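Local coordinates for secreted protein (Streptomyces lividans TK24, PDB 5LXZ) that binds copper in a galactose-oxidase-like metalloradical site and probably oxidises its substrate there, as in relatives of the AA5 family, at residues A[291-295]-A[330-336]; A[220-224]-A[265-269]; A[412-416]-A[537-541]; A[9-14]-A[501-506]. The protein carries 1 engineered substitution. All coordinates share one frame; numbering follows the deposited sequence.

Interaction 1 of 4, residues A[291-295]-A[330-336]; sequences KVRQF and WDVETNK. With EDO (1,2-ethanediol), chain M; EDO (1,2-ethanediol), chain O; ACT (acetate ion), chain D.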
loop_
_atom_site.group_PDB
_atom_site.type_symbol
_atom_site.label_atom_id
_atom_site.label_comp_id
_atom_site.label_asym_id
_atom_site.label_seq_id
_atom_site.Cartn_x
_atom_site.Cartn_y
_atom_site.Cartn_z
ATOM N N LYS A 291 -13.884 6.546 -18.359
ATOM C CA LYS A 291 -14.392 7.611 -17.520
ATOM C C LYS A 291 -13.460 7.845 -16.336
ATOM O O LYS A 291 -12.733 6.965 -15.908
ATOM C CB LYS A 291 -15.771 7.279 -17.005
ATOM C CG LYS A 291 -16.827 7.167 -18.101
ATOM C CD LYS A 291 -18.137 6.672 -17.520
ATOM C CE LYS A 291 -19.231 6.500 -18.570
ATOM N NZ LYS A 291 -20.420 5.870 -17.948
ATOM N N VAL A 292 -13.458 9.083 -15.905
ATOM C CA VAL A 292 -12.658 9.525 -14.789
ATOM C C VAL A 292 -13.188 9.003 -13.459
ATOM O O VAL A 292 -14.373 9.115 -13.157
ATOM C CB VAL A 292 -12.740 11.094 -14.745
ATOM C CG1 VAL A 292 -12.165 11.687 -13.481
ATOM C CG2 VAL A 292 -12.044 11.670 -15.944
ATOM N N ARG A 293 -12.280 8.491 -12.619
ATOM C CA ARG A 293 -12.608 8.330 -11.208
ATOM C C ARG A 293 -11.357 8.472 -10.385
ATOM O O ARG A 293 -10.392 7.715 -10.496
ATOM C CB ARG A 293 -13.330 7.062 -10.864
ATOM C CG ARG A 293 -13.728 7.121 -9.399
ATOM C CD ARG A 293 -14.875 6.250 -9.036
ATOM N NE ARG A 293 -16.150 6.561 -9.655
ATOM C CZ ARG A 293 -17.014 7.512 -9.270
ATOM N NH1 ARG A 293 -16.753 8.344 -8.266
ATOM N NH2 ARG A 293 -18.170 7.615 -9.901
ATOM N N GLN A 294 -11.398 9.540 -9.587
ATOM C CA GLN A 294 -10.235 9.981 -8.862
ATOM C C GLN A 294 -10.210 9.492 -7.432
ATOM O O GLN A 294 -11.240 9.497 -6.742
ATOM C CB GLN A 294 -10.166 11.508 -8.905
ATOM C CG GLN A 294 -8.901 12.090 -8.326
ATOM C CD GLN A 294 -8.919 13.594 -8.311
ATOM O OE1 GLN A 294 -9.003 14.225 -7.234
ATOM N NE2 GLN A 294 -8.794 14.177 -9.467
ATOM N N PHE A 295 -9.014 9.063 -7.029
ATOM C CA PHE A 295 -8.730 8.652 -5.664
ATOM C C PHE A 295 -7.389 9.224 -5.215
ATOM O O PHE A 295 -6.538 9.499 -6.053
ATOM C CB PHE A 295 -8.610 7.112 -5.562
ATOM C CG PHE A 295 -9.859 6.353 -5.888
ATOM C CD1 PHE A 295 -10.124 5.949 -7.185
ATOM C CD2 PHE A 295 -10.771 6.045 -4.885
ATOM C CE1 PHE A 295 -11.273 5.264 -7.479
ATOM C CE2 PHE A 295 -11.946 5.343 -5.185
ATOM C CZ PHE A 295 -12.162 4.917 -6.490
ATOM N N TRP A 330 -17.264 0.395 -6.181
ATOM C CA TRP A 330 -17.040 0.965 -7.490
ATOM C C TRP A 330 -17.273 -0.078 -8.557
ATOM O O TRP A 330 -16.550 -1.084 -8.612
ATOM C CB TRP A 330 -15.600 1.479 -7.547
ATOM C CG TRP A 330 -15.153 2.143 -8.791
ATOM C CD1 TRP A 330 -15.907 2.766 -9.741
ATOM C CD2 TRP A 330 -13.792 2.264 -9.228
ATOM N NE1 TRP A 330 -15.106 3.235 -10.747
ATOM C CE2 TRP A 330 -13.799 2.968 -10.442
ATOM C CE3 TRP A 330 -12.560 1.879 -8.676
ATOM C CZ2 TRP A 330 -12.649 3.269 -11.107
ATOM C CZ3 TRP A 330 -11.426 2.161 -9.350
ATOM C CH2 TRP A 330 -11.455 2.867 -10.567
ATOM N N ASP A 331 -18.239 0.151 -9.436
ATOM C CA ASP A 331 -18.389 -0.689 -10.628
ATOM C C ASP A 331 -17.487 -0.055 -11.668
ATOM O O ASP A 331 -17.772 1.025 -12.187
ATOM C CB ASP A 331 -19.828 -0.657 -11.070
ATOM C CG ASP A 331 -20.093 -1.548 -12.267
ATOM O OD1 ASP A 331 -19.204 -1.688 -13.126
ATOM O OD2 ASP A 331 -21.179 -2.152 -12.330
ATOM N N VAL A 332 -16.349 -0.695 -11.946
ATOM C CA VAL A 332 -15.371 -0.109 -12.822
ATOM C C VAL A 332 -15.890 -0.013 -14.254
ATOM O O VAL A 332 -15.531 0.898 -14.968
ATOM C CB VAL A 332 -14.057 -0.907 -12.765
ATOM C CG1 VAL A 332 -13.018 -0.330 -13.703
ATOM C CG2 VAL A 332 -13.501 -0.946 -11.347
ATOM N N GLU A 333 -16.755 -0.926 -14.650
ATOM C CA GLU A 333 -17.242 -0.915 -16.028
ATOM C C GLU A 333 -18.255 0.202 -16.290
ATOM O O GLU A 333 -18.222 0.794 -17.362
ATOM C CB GLU A 333 -17.808 -2.282 -16.393
ATOM C CG GLU A 333 -16.796 -3.398 -16.345
ATOM C CD GLU A 333 -17.395 -4.744 -16.678
ATOM O OE1 GLU A 333 -18.089 -5.308 -15.807
ATOM O OE2 GLU A 333 -17.196 -5.216 -17.856
ATOM N N THR A 334 -19.161 0.477 -15.364
ATOM C CA THR A 334 -20.091 1.617 -15.500
ATOM C C THR A 334 -19.576 2.912 -14.936
ATOM O O THR A 334 -20.079 3.995 -15.251
ATOM C CB THR A 334 -21.439 1.345 -14.811
ATOM O OG1 THR A 334 -21.195 1.210 -13.407
ATOM C CG2 THR A 334 -22.102 0.080 -15.303
ATOM N N ASN A 335 -18.595 2.767 -14.066
ATOM C CA ASN A 335 -18.003 3.856 -13.279
ATOM C C ASN A 335 -18.798 4.276 -12.061
ATOM O O ASN A 335 -18.340 5.176 -11.354
ATOM C CB ASN A 335 -17.581 5.065 -14.104
ATOM C CG ASN A 335 -16.445 5.806 -13.458
ATOM O OD1 ASN A 335 -15.481 5.208 -12.972
ATOM N ND2 ASN A 335 -16.552 7.118 -13.427
ATOM N N LYS A 336 -19.943 3.652 -11.822
ATOM C CA LYS A 336 -20.798 4.013 -10.697
ATOM C C LYS A 336 -20.078 3.748 -9.391
ATOM O O LYS A 336 -19.384 2.731 -9.236
ATOM C CB LYS A 336 -22.102 3.226 -10.731
ATOM C CG LYS A 336 -23.112 3.723 -9.705
ATOM C CD LYS A 336 -24.451 3.061 -9.920
ATOM C CE LYS A 336 -25.401 3.417 -8.788
ATOM N NZ LYS A 336 -26.659 2.628 -8.947
HETATM C C1 EDO M . -15.324 8.001 -5.401
HETATM O O1 EDO M . -15.589 9.291 -4.831
HETATM C C2 EDO M . -14.008 8.058 -6.167
HETATM O O2 EDO M . -13.902 9.189 -7.061
HETATM C C1 EDO O . -15.463 2.919 -17.668
HETATM O O1 EDO O . -14.645 3.981 -17.228
HETATM C C2 EDO O . -14.562 1.743 -18.012
HETATM O O2 EDO O . -13.802 1.889 -19.238
HETATM C C ACT D . -19.877 10.159 -7.943
HETATM O O ACT D . -19.656 10.188 -9.176
HETATM O OXT ACT D . -20.626 9.289 -7.446
HETATM C CH3 ACT D . -19.219 11.178 -7.061
#

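Interaction 2 of 4, residues A[220-224]-A[265-269]; sequences FQGIR and LDDIG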
loop_
_atom_site.group_PDB
_atom_site.type_symbol
_atom_site.label_atom_id
_atom_site.label_comp_id
_atom_site.label_asym_id
_atom_site.label_seq_id
_atom_site.Cartn_x
_atom_site.Cartn_y
_atom_site.Cartn_z
ATOM N N PHE A 220 8.248 15.455 -5.554
ATOM C CA PHE A 220 8.059 14.058 -5.731
ATOM C C PHE A 220 7.341 13.762 -7.075
ATOM O O PHE A 220 6.213 14.195 -7.226
ATOM C CB PHE A 220 7.255 13.668 -4.510
ATOM C CG PHE A 220 6.935 12.212 -4.419
ATOM C CD1 PHE A 220 7.806 11.282 -4.886
ATOM C CD2 PHE A 220 5.764 11.793 -3.794
ATOM C CE1 PHE A 220 7.524 9.931 -4.785
ATOM C CE2 PHE A 220 5.461 10.450 -3.709
ATOM C CZ PHE A 220 6.343 9.517 -4.193
ATOM N N GLN A 221 7.980 13.037 -8.021
ATOM C CA GLN A 221 7.532 12.956 -9.409
ATOM C C GLN A 221 7.480 11.501 -9.855
ATOM O O GLN A 221 8.423 10.770 -9.560
ATOM C CB GLN A 221 8.549 13.644 -10.297
ATOM C CG GLN A 221 8.688 15.159 -10.017
ATOM C CD GLN A 221 9.825 15.810 -10.801
ATOM O OE1 GLN A 221 10.665 15.163 -11.385
ATOM N NE2 GLN A 221 9.842 17.115 -10.799
ATOM N N GLY A 222 6.439 11.145 -10.588
ATOM C CA GLY A 222 6.216 9.747 -11.023
ATOM C C GLY A 222 6.843 9.409 -12.345
ATOM O O GLY A 222 7.191 10.290 -13.142
ATOM N N ILE A 223 6.902 8.098 -12.629
ATOM C CA ILE A 223 7.335 7.573 -13.909
ATOM C C ILE A 223 6.308 6.562 -14.456
ATOM O O ILE A 223 5.407 6.151 -13.722
ATOM C CB ILE A 223 8.708 6.907 -13.775
ATOM C CG1 ILE A 223 8.628 5.641 -12.907
ATOM C CG2 ILE A 223 9.746 7.923 -13.262
ATOM C CD1 ILE A 223 9.957 4.916 -12.757
ATOM N N ARG A 224 6.421 6.250 -15.745
ATOM C CA ARG A 224 5.485 5.385 -16.447
ATOM C C ARG A 224 5.905 3.924 -16.479
ATOM O O ARG A 224 5.116 3.083 -16.906
ATOM C CB ARG A 224 5.295 5.853 -17.880
ATOM C CG ARG A 224 4.763 7.258 -17.995
ATOM C CD ARG A 224 4.582 7.736 -19.445
ATOM N NE ARG A 224 4.017 9.083 -19.343
ATOM C CZ ARG A 224 4.704 10.218 -19.079
ATOM N NH1 ARG A 224 6.037 10.230 -18.945
ATOM N NH2 ARG A 224 4.051 11.376 -18.941
ATOM N N LEU A 265 0.944 10.105 -8.383
ATOM C CA LEU A 265 1.408 11.440 -8.736
ATOM C C LEU A 265 2.045 11.376 -10.096
ATOM O O LEU A 265 2.850 10.497 -10.389
ATOM C CB LEU A 265 2.402 11.950 -7.703
ATOM C CG LEU A 265 1.896 11.979 -6.264
ATOM C CD1 LEU A 265 3.029 12.469 -5.363
ATOM C CD2 LEU A 265 0.706 12.893 -6.156
ATOM N N ASP A 266 1.781 12.409 -10.883
ATOM C CA ASP A 266 2.310 12.503 -12.222
ATOM C C ASP A 266 3.754 13.022 -12.278
ATOM O O ASP A 266 4.427 13.148 -11.280
ATOM C CB ASP A 266 1.331 13.323 -13.062
ATOM C CG ASP A 266 1.522 14.809 -12.927
ATOM O OD1 ASP A 266 2.428 15.295 -12.197
ATOM O OD2 ASP A 266 0.743 15.499 -13.612
ATOM N N ASP A 267 4.236 13.321 -13.487
ATOM C CA ASP A 267 5.660 13.559 -13.684
ATOM C C ASP A 267 6.125 14.921 -13.190
ATOM O O ASP A 267 7.322 15.169 -13.174
ATOM C CB ASP A 267 6.079 13.317 -15.136
ATOM C CG ASP A 267 5.523 14.336 -16.109
ATOM O OD1 ASP A 267 4.824 15.309 -15.732
ATOM O OD2 ASP A 267 5.814 14.122 -17.302
ATOM N N ILE A 268 5.196 15.777 -12.772
ATOM C CA ILE A 268 5.576 17.000 -12.046
ATOM C C ILE A 268 4.976 17.074 -10.654
ATOM O O ILE A 268 4.967 18.125 -10.030
ATOM C CB ILE A 268 5.329 18.274 -12.884
ATOM C CG1 ILE A 268 3.843 18.459 -13.167
ATOM C CG2 ILE A 268 6.161 18.217 -14.160
ATOM C CD1 ILE A 268 3.511 19.831 -13.721
ATOM N N GLY A 269 4.538 15.945 -10.113
ATOM C CA GLY A 269 4.049 15.878 -8.755
ATOM C C GLY A 269 2.590 16.223 -8.520
ATOM O O GLY A 269 2.213 16.363 -7.376
HETATM O O HOH W 1 4.348 15.997 -5.022
#

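Interaction 3 of 4, residues A[412-416]-A[537-541]; sequences ILPDD and KVRLI. With EDO (1,2-ethanediol), chain K.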
loop_
_atom_site.group_PDB
_atom_site.type_symbol
_atom_site.label_atom_id
_atom_site.label_comp_id
_atom_site.label_asym_id
_atom_site.label_seq_id
_atom_site.Cartn_x
_atom_site.Cartn_y
_atom_site.Cartn_z
ATOM N N ILE A 412 -2.872 -11.775 7.287
ATOM C CA ILE A 412 -3.737 -12.926 7.525
ATOM C C ILE A 412 -2.885 -14.158 7.812
ATOM O O ILE A 412 -1.876 -14.400 7.139
ATOM C CB ILE A 412 -4.591 -13.210 6.295
ATOM C CG1 ILE A 412 -5.508 -12.009 5.979
ATOM C CG2 ILE A 412 -5.404 -14.470 6.481
ATOM C CD1 ILE A 412 -6.144 -12.150 4.611
ATOM N N LEU A 413 -3.242 -14.918 8.850
ATOM C CA LEU A 413 -2.576 -16.178 9.171
ATOM C C LEU A 413 -3.455 -17.368 8.795
ATOM O O LEU A 413 -4.675 -17.230 8.683
ATOM C CB LEU A 413 -2.295 -16.251 10.687
ATOM C CG LEU A 413 -0.984 -15.590 11.154
ATOM C CD1 LEU A 413 -0.702 -14.228 10.634
ATOM C CD2 LEU A 413 -0.898 -15.625 12.686
ATOM N N PRO A 414 -2.840 -18.550 8.665
ATOM C CA PRO A 414 -3.584 -19.726 8.199
ATOM C C PRO A 414 -4.617 -20.338 9.128
ATOM O O PRO A 414 -5.396 -21.196 8.682
ATOM C CB PRO A 414 -2.489 -20.722 7.836
ATOM C CG PRO A 414 -1.333 -20.302 8.599
ATOM C CD PRO A 414 -1.398 -18.809 8.718
ATOM N N ASP A 415 -4.658 -19.887 10.371
ATOM C CA ASP A 415 -5.684 -20.311 11.306
ATOM C C ASP A 415 -6.891 -19.365 11.351
ATOM O O ASP A 415 -7.742 -19.496 12.225
ATOM C CB ASP A 415 -5.093 -20.498 12.701
ATOM C CG ASP A 415 -4.586 -19.218 13.303
ATOM O OD1 ASP A 415 -4.492 -18.186 12.598
ATOM O OD2 ASP A 415 -4.278 -19.213 14.507
ATOM N N ASP A 416 -6.935 -18.387 10.433
ATOM C CA ASP A 416 -7.987 -17.354 10.346
ATOM C C ASP A 416 -7.793 -16.191 11.296
ATOM O O ASP A 416 -8.614 -15.242 11.287
ATOM C CB ASP A 416 -9.406 -17.876 10.443
ATOM C CG ASP A 416 -9.742 -18.873 9.388
ATOM O OD1 ASP A 416 -9.182 -18.826 8.279
ATOM O OD2 ASP A 416 -10.643 -19.722 9.631
ATOM N N LYS A 537 -9.388 -27.378 8.933
ATOM C CA LYS A 537 -9.481 -26.224 8.033
ATOM C C LYS A 537 -8.462 -26.375 6.944
ATOM O O LYS A 537 -7.337 -26.771 7.197
ATOM C CB LYS A 537 -9.155 -24.928 8.759
ATOM C CG LYS A 537 -10.196 -24.436 9.722
ATOM C CD LYS A 537 -9.715 -23.145 10.345
ATOM C CE LYS A 537 -10.656 -22.695 11.410
ATOM N NZ LYS A 537 -10.060 -21.510 12.054
ATOM N N VAL A 538 -8.861 -26.013 5.729
ATOM C CA VAL A 538 -7.923 -25.905 4.626
ATOM C C VAL A 538 -8.107 -24.478 4.094
ATOM O O VAL A 538 -9.238 -24.042 3.835
ATOM C CB VAL A 538 -8.218 -26.940 3.532
ATOM C CG1 VAL A 538 -7.282 -26.811 2.335
ATOM C CG2 VAL A 538 -8.096 -28.352 4.124
ATOM N N ARG A 539 -6.998 -23.784 3.897
ATOM C CA ARG A 539 -7.017 -22.404 3.428
ATOM C C ARG A 539 -6.066 -22.237 2.253
ATOM O O ARG A 539 -4.912 -22.688 2.299
ATOM C CB ARG A 539 -6.601 -21.475 4.571
ATOM C CG ARG A 539 -7.524 -21.436 5.758
ATOM C CD ARG A 539 -8.857 -20.822 5.374
ATOM N NE ARG A 539 -9.823 -20.797 6.481
ATOM C CZ ARG A 539 -10.768 -21.712 6.686
ATOM N NH1 ARG A 539 -10.883 -22.787 5.931
ATOM N NH2 ARG A 539 -11.593 -21.565 7.724
ATOM N N LEU A 540 -6.567 -21.561 1.226
ATOM C CA LEU A 540 -5.774 -21.147 0.100
ATOM C C LEU A 540 -5.484 -19.666 0.276
ATOM O O LEU A 540 -6.413 -18.873 0.300
ATOM C CB LEU A 540 -6.582 -21.403 -1.132
ATOM C CG LEU A 540 -5.948 -21.778 -2.389
ATOM C CD1 LEU A 540 -4.997 -22.972 -2.282
ATOM C CD2 LEU A 540 -7.011 -21.990 -3.479
ATOM N N ILE A 541 -4.227 -19.315 0.515
ATOM C CA ILE A 541 -3.868 -17.941 0.883
ATOM C C ILE A 541 -3.014 -17.348 -0.208
ATOM O O ILE A 541 -1.940 -17.877 -0.545
ATOM C CB ILE A 541 -3.151 -17.886 2.229
ATOM C CG1 ILE A 541 -3.983 -18.642 3.261
ATOM C CG2 ILE A 541 -2.911 -16.428 2.592
ATOM C CD1 ILE A 541 -3.528 -18.483 4.681
HETATM C C1 EDO K . -13.969 -24.639 5.901
HETATM O O1 EDO K . -13.469 -23.826 6.964
HETATM C C2 EDO K . -13.128 -25.900 5.644
HETATM O O2 EDO K . -11.761 -25.630 5.223
#

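Interaction 4 of 4, residues A[9-14]-A[501-506]; sequences KAANGK and PPYLYR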
loop_
_atom_site.group_PDB
_atom_site.type_symbol
_atom_site.label_atom_id
_atom_site.label_comp_id
_atom_site.label_asym_id
_atom_site.label_seq_id
_atom_site.Cartn_x
_atom_site.Cartn_y
_atom_site.Cartn_z
ATOM N N LYS A 9 6.025 -18.396 25.147
ATOM C CA LYS A 9 6.011 -18.553 23.684
ATOM C C LYS A 9 4.778 -19.289 23.213
ATOM O O LYS A 9 4.187 -18.979 22.162
ATOM C CB LYS A 9 7.279 -19.237 23.204
ATOM C CG LYS A 9 8.502 -18.368 23.455
ATOM C CD LYS A 9 9.788 -18.936 22.909
ATOM C CE LYS A 9 10.086 -20.299 23.517
ATOM N NZ LYS A 9 11.501 -20.730 23.301
ATOM N N ALA A 10 4.349 -20.288 23.974
ATOM C CA ALA A 10 3.109 -21.002 23.604
ATOM C C ALA A 10 1.867 -20.113 23.576
ATOM O O ALA A 10 0.925 -20.392 22.808
ATOM C CB ALA A 10 2.867 -22.175 24.549
ATOM N N ALA A 11 1.870 -19.051 24.373
ATOM C CA ALA A 11 0.769 -18.115 24.439
ATOM C C ALA A 11 0.988 -16.917 23.480
ATOM O O ALA A 11 0.021 -16.378 22.957
ATOM C CB ALA A 11 0.584 -17.626 25.842
ATOM N N ASN A 12 2.245 -16.528 23.250
ATOM C CA ASN A 12 2.537 -15.207 22.659
ATOM C C ASN A 12 3.388 -15.233 21.409
ATOM O O ASN A 12 3.567 -14.192 20.795
ATOM C CB ASN A 12 3.197 -14.323 23.708
ATOM C CG ASN A 12 2.273 -14.032 24.839
ATOM O OD1 ASN A 12 1.235 -13.420 24.645
ATOM N ND2 ASN A 12 2.604 -14.521 26.040
ATOM N N GLY A 13 3.932 -16.384 21.066
ATOM C CA GLY A 13 4.941 -16.487 20.026
ATOM C C GLY A 13 6.243 -15.811 20.379
ATOM O O GLY A 13 6.517 -15.532 21.546
ATOM N N LYS A 14 7.053 -15.540 19.362
ATOM C CA LYS A 14 8.413 -15.029 19.573
ATOM C C LYS A 14 8.890 -14.289 18.342
ATOM O O LYS A 14 8.634 -14.756 17.227
ATOM C CB LYS A 14 9.390 -16.183 19.855
ATOM C CG LYS A 14 10.816 -15.681 20.062
ATOM C CD LYS A 14 11.797 -16.656 20.711
ATOM C CE LYS A 14 13.229 -16.161 20.509
ATOM N NZ LYS A 14 13.521 -14.846 21.163
ATOM N N PRO A 501 4.402 -17.377 15.336
ATOM C CA PRO A 501 3.175 -17.231 16.126
ATOM C C PRO A 501 3.043 -18.365 17.183
ATOM O O PRO A 501 3.728 -19.367 17.077
ATOM C CB PRO A 501 2.037 -17.323 15.073
ATOM C CG PRO A 501 2.736 -16.914 13.800
ATOM C CD PRO A 501 4.110 -17.470 13.887
ATOM N N PRO A 502 2.122 -18.210 18.111
ATOM C CA PRO A 502 1.935 -19.232 19.161
ATOM C C PRO A 502 1.703 -20.623 18.597
ATOM O O PRO A 502 2.119 -21.629 19.195
ATOM C CB PRO A 502 0.678 -18.748 19.856
ATOM C CG PRO A 502 0.669 -17.264 19.676
ATOM C CD PRO A 502 1.267 -17.037 18.327
ATOM N N TYR A 503 1.061 -20.716 17.422
ATOM C CA TYR A 503 0.732 -22.023 16.849
ATOM C C TYR A 503 1.918 -22.893 16.468
ATOM O O TYR A 503 1.726 -24.095 16.193
ATOM C CB TYR A 503 -0.305 -21.898 15.712
ATOM C CG TYR A 503 0.031 -21.031 14.486
ATOM C CD1 TYR A 503 1.269 -21.077 13.889
ATOM C CD2 TYR A 503 -0.932 -20.236 13.914
ATOM C CE1 TYR A 503 1.575 -20.316 12.777
ATOM C CE2 TYR A 503 -0.646 -19.470 12.779
ATOM C CZ TYR A 503 0.603 -19.521 12.226
ATOM O OH TYR A 503 0.880 -18.750 11.102
ATOM N N LEU A 504 3.132 -22.338 16.459
ATOM C CA LEU A 504 4.309 -23.142 16.243
ATOM C C LEU A 504 5.017 -23.541 17.532
ATOM O O LEU A 504 6.058 -24.193 17.454
ATOM C CB LEU A 504 5.262 -22.457 15.311
ATOM C CG LEU A 504 4.692 -22.235 13.898
ATOM C CD1 LEU A 504 5.773 -21.767 12.968
ATOM C CD2 LEU A 504 3.971 -23.451 13.322
ATOM N N TYR A 505 4.430 -23.189 18.663
ATOM C CA TYR A 505 4.955 -23.535 20.027
ATOM C C TYR A 505 4.036 -24.460 20.775
ATOM O O TYR A 505 3.879 -24.345 22.007
ATOM C CB TYR A 505 5.178 -22.252 20.818
ATOM C CG TYR A 505 6.345 -21.475 20.318
ATOM C CD1 TYR A 505 7.661 -21.911 20.565
ATOM C CD2 TYR A 505 6.185 -20.297 19.562
ATOM C CE1 TYR A 505 8.749 -21.221 20.096
ATOM C CE2 TYR A 505 7.283 -19.584 19.118
ATOM C CZ TYR A 505 8.576 -20.053 19.355
ATOM O OH TYR A 505 9.708 -19.402 18.922
ATOM N N ARG A 506 3.460 -25.386 20.021
ATOM C CA ARG A 506 2.369 -26.249 20.455
ATOM C C ARG A 506 2.801 -27.688 20.142
ATOM O O ARG A 506 4.002 -27.986 20.157
ATOM C CB ARG A 506 1.071 -25.811 19.742
ATOM C CG ARG A 506 0.105 -25.118 20.682
ATOM C CD ARG A 506 -0.354 -23.790 20.119
ATOM N NE ARG A 506 -0.650 -22.801 21.150
ATOM C CZ ARG A 506 -1.356 -21.705 20.914
ATOM N NH1 ARG A 506 -1.814 -21.488 19.683
ATOM N NH2 ARG A 506 -1.609 -20.830 21.885
HETATM O O HOH W 2 12.085 -20.546 20.164
HETATM O O HOH W 3 -2.352 -17.701 21.686
#

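Interaction 1 of 4, residues A[291-295]-A[330-336]
The backbone oxygen of N335 is gripped by two nitrogens of one arginine: in the conformer described, R293 comes at it side-on, its NH2 2.8 Å from N335 O and its NE donating to the same atom. The carbonyl lies close to the guanidinium plane, and the NH2 bond runs nearly along the C=O axis. The same NH2 turns an N-H to an acetate, probably from the crystallisation liquor. N335 answers with its amide: ND2 donates to V292 O at 3.0 Å, from above that carbonyl's plane, while OD1 accepts from the indole NE1 of W330, again at 3.0 Å and close to the plane of the ring. Both ends of the amide are thereby fixed.

W330 links this polar knot to the core. With CG anti to the backbone N (chi1 -178°), one face of its ring receives R293 CD, which sits 3.7 Å from the centroid of the five-membered ring as a CH-pi contact, and F295 CE1 meets CZ3 over the same face at 3.6 Å. The two aromatic planes are inclined at 51°. With a leucine in place of W330, N335 OD1 loses its indole donor and R293 CD would probably be free to shift.

Residues 291-295 lead from one Kelch blade to the next, and 330-336 is a turn inside that next blade; their contact ties the two, with L260 and V262 of strand 259-262 also packing on W330. The chemistry implies a seam in which an arginine and an asparagine satisfy backbone carbonyls across the blade boundary, backed by aromatic packing.

Interaction 2 of 4, residues A[220-224]-A[265-269]
F220 and L265 make the close apolar end of this contact: L265 CD1 approaches the phenyl ring obliquely, the two side chains crossing at about a right angle. At this end a water also donates to G269 O at 3.2 Å and, weakly, to F220 O. Next to them the backbones come together without side chains in the way. G222 N donates an almost straight bond to D266 O, 2.9 Å long at 176°, and G222 CA rests 3.5 Å from L265 O in a CA-H...O contact. A side chain on G222 would run into that carbonyl. D266 O also accepts from G269 N, which arrives from the opposite face of the carbonyl plane.

That second bond closes a type I beta turn from D266 to G269, and D266 OD1 adds an Asx turn by taking the I268 N-H; D266 OD2 is held by Q270. The turned loop follows strand 259-262 in a Kelch motif and lies against the end of strand 218-222, whose F220 packs edge-to-face with the copper ligand Y248. Q221 lays CG 3.4 Å from D267 O, its chain extended past the turn.

The other end is much slacker. R224, exposed to solvent, reaches back so that NH2 is 3.7 Å from D267 OD2, a long salt bridge with guanidinium and carboxylate planes 86° apart. R224 NE is held separately, by H243 O.

Interaction 3 of 4, residues A[412-416]-A[537-541]
D416, at the end of a type I beta turn running from L413 in a Kelch motif, meets K537 and R539 on strand 535-541 of the early set domain, so the contact joins the beta-propeller to the C-terminal immunoglobulin-like domain.

Charged groups make the polar half. R539 takes the D416 carboxylate side-on, NE to OD1 at 2.7 Å and NH2 to OD2 at 2.8 Å, each oxygen using its syn lone pair. The two flat groups are only 16° from coplanar, the geometry of a paired, two-bond salt bridge. A bend at chi2 (-67°) turns the guanidinium back along its own strand, where NH1 donates to V538 O. K537 completes the network from another direction: its extended chain brings NZ to 3.1 Å from D416 OD2, above the carboxylate plane, so that this oxygen has two cationic donors. Such a setting would probably hold D416 firmly ionised. NZ also makes a weak bond to D415 O.

The apolar part lies at the other end of the strand. I541 CD1 abuts P414, 3.7 Å from its CA and 4.0 Å from its CB, while P414 also packs on Y503, F587 and L466. Between the two zones, R539 CG touches P414 O at 3.6 Å.

An ethanediol, probably from the crystallisation liquor, occupies the other edge of the guanidinium, its O1 accepting from NH1 and NH2 of R539 while its O2 takes the V538 N-H at 3.0 Å.

Interaction 4 of 4, residues A[9-14]-A[501-506]
This is largely a packing contact, in which the C-terminal end of helix 6-12 lies on the 3-10 turn that follows strand 496-500, close to the N-terminus. Y505 supplies most of it. K9 CB stands over the centre of the phenol ring, 3.7 Å from its centroid and 9° off the normal, a CH-pi contact; the bend at chi3 (-59°) turns CE back against the ring, while CD already lies 3.8 Å from CE1 of Y505. K14 CB touches the tyrosine at its hydroxyl, 3.4 Å from OH. A water in the ring plane accepts a hydrogen bond from K9 NZ and lies 2.9 Å from Y505 OH, linking the two polar ends.

On the same segment P502 supplies the next largest share. Its CB lies 3.4 Å from A10 O and its CG 3.5 Å from A11 O, against the carbonyls of the last helical turn. G13 leaves the helix with positive phi, and a side chain there would press on P501 and P502. R506 lies beside P502; in the conformer described, a water bridges its NH2 and A11 O.

With an alanine at Y505 the ring is gone, and the K9 side chain would probably be free to turn, the bridging water losing its phenol partner. The chemistry implies a joint that relies on shape and ring-to-methylene packing, with water serving the polar groups at its margins.

How the interactions relate
Along the chain, interaction 2 closes before interaction 1 opens, and interaction 1 closes before interaction 3 opens; interactions 1 and 2 both lie inside the long loop closed by interaction 4, which brings the N-terminal helix against residues 501-506. Interactions 1 and 2 both involve the Kelch region, their centres about 22 Å apart and their nearest atoms about 8 Å. Interactions 3 and 4 lie on the same side of the chain's centre, both opposite interaction 2, about 17 Å between centres; their segments alternate in sequence, and Y503 of interaction 4 packs on P414 and D415 of interaction 3. The propeller is thus secured blade to blade by interaction 1 and to its terminal elements by interactions 3 and 4.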